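Side-chain contacts in UL144 (Macacine herpesvirus 1, PDB 6NYP), which probably acts as a viral mimic of a TNF-family receptor, as the related cytomegalovirus UL144 does when it engages the inhibitory lymphocyte receptor BTLA: residues F[41-46]-F[51-56]; F[63-68]-F[72-77]. All blocks are in the same frame, centred on the assembly; numbering follows the deposited sequence.

Contact 1 of 2, residues F[41-46]-F[51-56]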
loop_
_atom_site.group_PDB
_atom_site.type_symbol
_atom_site.label_atom_id
_atom_site.label_comp_id
_atom_site.label_asym_id
_atom_site.label_seq_id
_atom_site.Cartn_x
_atom_site.Cartn_y
_atom_site.Cartn_z
ATOM N N SER F 41 9.330 14.995 -9.129
ATOM C CA SER F 41 9.773 14.900 -10.546
ATOM C C SER F 41 11.248 15.306 -10.659
ATOM O O SER F 41 11.632 16.319 -10.044
ATOM C CB SER F 41 8.909 15.726 -11.458
ATOM O OG SER F 41 9.198 15.406 -12.810
ATOM N N GLY F 42 12.040 14.522 -11.399
ATOM C CA GLY F 42 13.490 14.723 -11.587
ATOM C C GLY F 42 14.313 13.967 -10.555
ATOM O O GLY F 42 15.550 14.195 -10.500
ATOM N N THR F 43 13.659 13.125 -9.746
ATOM C CA THR F 43 14.290 12.245 -8.724
ATOM C C THR F 43 13.801 10.810 -8.937
ATOM O O THR F 43 12.734 10.630 -9.554
ATOM C CB THR F 43 13.988 12.722 -7.297
ATOM O OG1 THR F 43 12.653 12.341 -6.942
ATOM C CG2 THR F 43 14.180 14.215 -7.138
ATOM N N TYR F 44 14.566 9.834 -8.447
ATOM C CA TYR F 44 14.209 8.393 -8.475
ATOM C C TYR F 44 14.421 7.799 -7.079
ATOM O O TYR F 44 15.333 8.233 -6.353
ATOM C CB TYR F 44 15.015 7.660 -9.550
ATOM C CG TYR F 44 16.481 7.471 -9.237
ATOM C CD1 TYR F 44 17.425 8.420 -9.604
ATOM C CD2 TYR F 44 16.927 6.329 -8.587
ATOM C CE1 TYR F 44 18.772 8.246 -9.317
ATOM C CE2 TYR F 44 18.269 6.142 -8.292
ATOM C CZ TYR F 44 19.194 7.110 -8.646
ATOM O OH TYR F 44 20.519 6.924 -8.370
ATOM N N VAL F 45 13.583 6.825 -6.728
ATOM C CA VAL F 45 13.665 6.058 -5.452
ATOM C C VAL F 45 14.967 5.252 -5.489
ATOM O O VAL F 45 15.067 4.322 -6.305
ATOM C CB VAL F 45 12.435 5.155 -5.242
ATOM C CG1 VAL F 45 12.550 4.352 -3.955
ATOM C CG2 VAL F 45 11.138 5.945 -5.259
ATOM N N SER F 46 15.918 5.607 -4.623
ATOM C CA SER F 46 17.326 5.131 -4.619
ATOM C C SER F 46 17.480 3.908 -3.707
ATOM O O SER F 46 17.818 2.828 -4.215
ATOM C CB SER F 46 18.247 6.254 -4.224
ATOM O OG SER F 46 19.600 5.820 -4.183
ATOM N N CYS F 51 15.158 9.668 -2.115
ATOM C CA CYS F 51 15.006 10.165 -3.512
ATOM C C CYS F 51 16.337 10.775 -3.969
ATOM O O CYS F 51 16.748 11.794 -3.375
ATOM C CB CYS F 51 13.928 11.238 -3.644
ATOM S SG CYS F 51 12.313 10.774 -2.970
ATOM N N THR F 52 16.990 10.175 -4.968
ATOM C CA THR F 52 18.259 10.672 -5.568
ATOM C C THR F 52 17.942 11.422 -6.868
ATOM O O THR F 52 17.103 10.929 -7.656
ATOM C CB THR F 52 19.244 9.519 -5.780
ATOM O OG1 THR F 52 19.483 8.930 -4.500
ATOM C CG2 THR F 52 20.552 9.952 -6.404
ATOM N N GLN F 53 18.593 12.573 -7.075
ATOM C CA GLN F 53 18.457 13.435 -8.283
ATOM C C GLN F 53 18.899 12.637 -9.519
ATOM O O GLN F 53 19.974 11.979 -9.449
ATOM C CB GLN F 53 19.295 14.707 -8.106
ATOM C CG GLN F 53 18.863 15.891 -8.966
ATOM C CD GLN F 53 17.554 16.521 -8.547
ATOM O OE1 GLN F 53 16.756 16.928 -9.387
ATOM N NE2 GLN F 53 17.303 16.581 -7.249
ATOM N N CYS F 54 18.090 12.667 -10.588
ATOM C CA CYS F 54 18.370 11.975 -11.876
ATOM C C CYS F 54 19.586 12.623 -12.552
ATOM O O CYS F 54 19.551 13.854 -12.793
ATOM C CB CYS F 54 17.162 12.006 -12.808
ATOM S SG CYS F 54 15.736 11.063 -12.198
ATOM N N THR F 55 20.635 11.836 -12.808
ATOM C CA THR F 55 21.889 12.302 -13.457
ATOM C C THR F 55 21.573 12.695 -14.903
ATOM O O THR F 55 20.699 12.059 -15.509
ATOM C CB THR F 55 23.013 11.260 -13.358
ATOM O OG1 THR F 55 22.621 10.095 -14.081
ATOM C CG2 THR F 55 23.360 10.912 -11.926
ATOM N N GLU F 56 22.267 13.705 -15.427
ATOM C CA GLU F 56 22.128 14.193 -16.826
ATOM C C GLU F 56 23.288 13.652 -17.670
ATOM O O GLU F 56 24.454 13.946 -17.326
ATOM C CB GLU F 56 22.111 15.724 -16.851
ATOM C CG GLU F 56 21.131 16.375 -15.880
ATOM C CD GLU F 56 19.980 17.164 -16.484
ATOM O OE1 GLU F 56 19.276 17.837 -15.713
ATOM O OE2 GLU F 56 19.790 17.107 -17.717
#
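Tyr-44 and Thr-52 form the hydrogen-bonded pair at the middle of a short antiparallel beta hairpin, strands 43-45 and 51-53, in a TNF-receptor cysteine-rich region. Their side chains lie side by side on one face of the hairpin, while Thr-43, Val-45, Cys-51 and Gln-53 project from the other. CB of Tyr-44 packs against the carbonyl oxygen of Thr-68. From there chi1 of 72° sets CG between the backbone N and carbonyl carbon, leaning the ring across to strand 51-53. CD1 of Tyr-44 passes the carbonyl oxygen of Thr-52 and lies 4.1 Å from SG of Cys-54, whose sulfur stands at the ring edge. Farther out, CE1 and CZ of Tyr-44 pass beneath CB of Thr-52, which sits over the ring face in a CH-pi contact, 4.1 Å from the centroid. At the tip, the Tyr-44 OH is 3.6 Å from the Thr-52 CG2 methyl. On the other face, Thr-43 OG1 packs at 3.7 Å from CB of Cys-51 but hydrogen-bonds to the carbonyl of Pro-40; Cys-51 itself is disulfide-bonded to Cys-39. Just past the paired strands, Cys-54 N donates to Gly-42 O over 3.0 Å.

Contact 2 of 2, residues F[63-68]-F[72-77]; sequences TIRNCT and NTVCAS. With NAG (2-acetamido-2-deoxy-beta-D-glucopyranose), chain P.
Ile-64 and Arg-65 both face Val-74 across the antiparallel hairpin of strands 62-65 and 74-76, a classic beta bulge in the cysteine-rich region. Two backbone hydrogen bonds define it: Ile-64 N donates to Val-74 O over 2.8 Å, and Val-74 N donates to Arg-65 O over 2.9 Å. The extra residue moves the pairing by one place between Thr-63, opposite Cys-75, and Arg-65.

Apolar packing is spread along the hairpin. CB of Ile-64 rests 4.0 Å from CG1 of Val-74, while CG1 and CD1 of Ile-64 run on to the methyl of Ala-76. Towards the turn, the CG2 methyl of Thr-73 fits against Cys-67, 3.6 Å from its CB.

The guanidinium of Arg-65 makes a face contact with an aliphatic methyl. The chain of Arg-65 starts out extended and bends at chi3 (52°), bringing the guanidinium back so that CG2 of Val-74 lies over one of its faces, towards the rim and 3.8 Å from CZ.

The polar ends of Asn-72 and Thr-73 turn to Thr-55: OD1 of Asn-72 is hydrogen-bonded to OG1 of Thr-55 and also takes a weak bond from Thr-73 N, and OG1 of Thr-73 bonds to the carbonyl of Thr-55.

Asn-66 carries an N-linked glycan. It opens an Asn-Cys-Thr sequon and points away from strand 74-76; the acetyl methyl C8 of its sugar lies 3.6 Å from the Ile-64 carbonyl oxygen, and ND2 of Asn-66 is bonded to the sugar C1 at 1.4 Å.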
loop_
_atom_site.group_PDB
_atom_site.type_symbol
_atom_site.label_atom_id
_atom_site.label_comp_id
_atom_site.label_asym_id
_atom_site.label_seq_id
_atom_site.Cartn_x
_atom_site.Cartn_y
_atom_site.Cartn_z
ATOM N N THR F 63 21.618 9.254 -24.140
ATOM C CA THR F 63 20.748 8.578 -23.138
ATOM C C THR F 63 20.273 7.241 -23.728
ATOM O O THR F 63 19.545 7.260 -24.746
ATOM C CB THR F 63 19.559 9.454 -22.720
ATOM O OG1 THR F 63 18.714 9.581 -23.861
ATOM C CG2 THR F 63 19.951 10.829 -22.224
ATOM N N ILE F 64 20.689 6.127 -23.121
ATOM C CA ILE F 64 20.295 4.741 -23.518
ATOM C C ILE F 64 18.906 4.447 -22.938
ATOM O O ILE F 64 18.053 3.932 -23.685
ATOM C CB ILE F 64 21.358 3.722 -23.053
ATOM C CG1 ILE F 64 22.716 3.977 -23.712
ATOM C CG2 ILE F 64 20.876 2.296 -23.277
ATOM C CD1 ILE F 64 22.732 3.768 -25.214
ATOM N N ARG F 65 18.699 4.764 -21.654
ATOM C CA ARG F 65 17.398 4.653 -20.939
ATOM C C ARG F 65 17.166 5.935 -20.132
ATOM O O ARG F 65 18.099 6.358 -19.419
ATOM C CB ARG F 65 17.392 3.419 -20.030
ATOM C CG ARG F 65 16.147 3.296 -19.162
ATOM C CD ARG F 65 15.733 1.872 -18.828
ATOM N NE ARG F 65 16.765 1.012 -18.256
ATOM C CZ ARG F 65 17.291 1.137 -17.038
ATOM N NH1 ARG F 65 16.917 2.119 -16.234
ATOM N NH2 ARG F 65 18.218 0.286 -16.633
ATOM N N ASN F 66 15.970 6.521 -20.233
ATOM C CA ASN F 66 15.582 7.749 -19.482
ATOM C C ASN F 66 15.354 7.408 -18.008
ATOM O O ASN F 66 15.125 6.222 -17.700
ATOM C CB ASN F 66 14.347 8.429 -20.077
ATOM C CG ASN F 66 14.715 9.515 -21.063
ATOM O OD1 ASN F 66 15.771 10.132 -20.934
ATOM N ND2 ASN F 66 13.856 9.744 -22.046
ATOM N N CYS F 67 15.401 8.423 -17.140
ATOM C CA CYS F 67 15.194 8.294 -15.674
ATOM C C CYS F 67 13.735 7.922 -15.402
ATOM O O CYS F 67 12.851 8.701 -15.788
ATOM C CB CYS F 67 15.535 9.570 -14.912
ATOM S SG CYS F 67 15.896 9.255 -13.162
ATOM N N THR F 68 13.507 6.761 -14.781
ATOM C CA THR F 68 12.190 6.319 -14.255
ATOM C C THR F 68 12.117 6.703 -12.774
ATOM O O THR F 68 13.102 7.239 -12.243
ATOM C CB THR F 68 11.976 4.812 -14.450
ATOM O OG1 THR F 68 12.763 4.131 -13.473
ATOM C CG2 THR F 68 12.337 4.321 -15.837
ATOM N N ASN F 72 17.902 5.194 -12.261
ATOM C CA ASN F 72 18.661 6.374 -12.761
ATOM C C ASN F 72 18.721 6.315 -14.295
ATOM O O ASN F 72 18.432 5.232 -14.848
ATOM C CB ASN F 72 20.073 6.406 -12.163
ATOM C CG ASN F 72 20.775 7.739 -12.323
ATOM O OD1 ASN F 72 20.164 8.732 -12.720
ATOM N ND2 ASN F 72 22.065 7.766 -12.031
ATOM N N THR F 73 19.081 7.426 -14.954
ATOM C CA THR F 73 19.382 7.479 -16.414
ATOM C C THR F 73 20.560 6.541 -16.711
ATOM O O THR F 73 21.394 6.337 -15.810
ATOM C CB THR F 73 19.715 8.895 -16.909
ATOM O OG1 THR F 73 20.870 9.352 -16.205
ATOM C CG2 THR F 73 18.600 9.897 -16.711
ATOM N N VAL F 74 20.604 5.978 -17.918
ATOM C CA VAL F 74 21.761 5.186 -18.428
ATOM C C VAL F 74 22.385 5.985 -19.571
ATOM O O VAL F 74 21.627 6.390 -20.475
ATOM C CB VAL F 74 21.346 3.772 -18.880
ATOM C CG1 VAL F 74 22.554 2.941 -19.294
ATOM C CG2 VAL F 74 20.538 3.053 -17.809
ATOM N N CYS F 75 23.700 6.219 -19.502
ATOM C CA CYS F 75 24.491 6.982 -20.505
ATOM C C CYS F 75 25.543 6.069 -21.143
ATOM O O CYS F 75 26.046 5.163 -20.448
ATOM C CB CYS F 75 25.177 8.188 -19.875
ATOM S SG CYS F 75 24.094 9.153 -18.790
ATOM N N ALA F 76 25.841 6.302 -22.424
ATOM C CA ALA F 76 26.964 5.692 -23.175
ATOM C C ALA F 76 27.529 6.724 -24.157
ATOM O O ALA F 76 26.788 7.660 -24.540
ATOM C CB ALA F 76 26.496 4.442 -23.883
ATOM N N SER F 77 28.797 6.552 -24.551
ATOM C CA SER F 77 29.505 7.374 -25.567
ATOM C C SER F 77 28.906 7.112 -26.957
ATOM O O SER F 77 28.486 5.966 -27.213
ATOM C CB SER F 77 30.988 7.090 -25.543
ATOM O OG SER F 77 31.477 7.064 -24.210
HETATM C C1 NAG P . 14.049 10.727 -23.090
HETATM C C2 NAG P . 14.156 10.066 -24.470
HETATM C C3 NAG P . 14.543 11.153 -25.471
HETATM C C4 NAG P . 13.497 12.273 -25.457
HETATM C C5 NAG P . 13.289 12.814 -24.032
HETATM C C6 NAG P . 12.144 13.825 -23.979
HETATM C C7 NAG P . 14.771 7.654 -24.373
HETATM C C8 NAG P . 15.867 6.640 -24.564
HETATM N N2 NAG P . 15.107 8.949 -24.535
HETATM O O3 NAG P . 14.679 10.586 -26.782
HETATM O O4 NAG P . 13.895 13.315 -26.366
HETATM O O5 NAG P . 13.013 11.729 -23.128
HETATM O O6 NAG P . 12.065 14.421 -22.679
HETATM O O7 NAG P . 13.639 7.287 -24.095
#

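Following the chain from the N terminus, contact 1 closes first, folding 51-56 back on 41-46 around a four-residue turn. The chain then runs through the loop past Cys-57 into strand 62-65, and contact 2 closes a second hairpin around residues 69-71. The two hairpins follow in series, neither nested nor crossed, with centres about 12 Å apart. They are nevertheless stitched together: the disulfide Cys-54 to Cys-67 joins the end of the first to the second, and CE1 of Tyr-44 packs against CB of Asn-72. The backbone of Val-45 also hydrogen-bonds with that of Ser-69 in the second turn. Farther along, Cys-75 is tied back to Cys-57, in the loop between the hairpins.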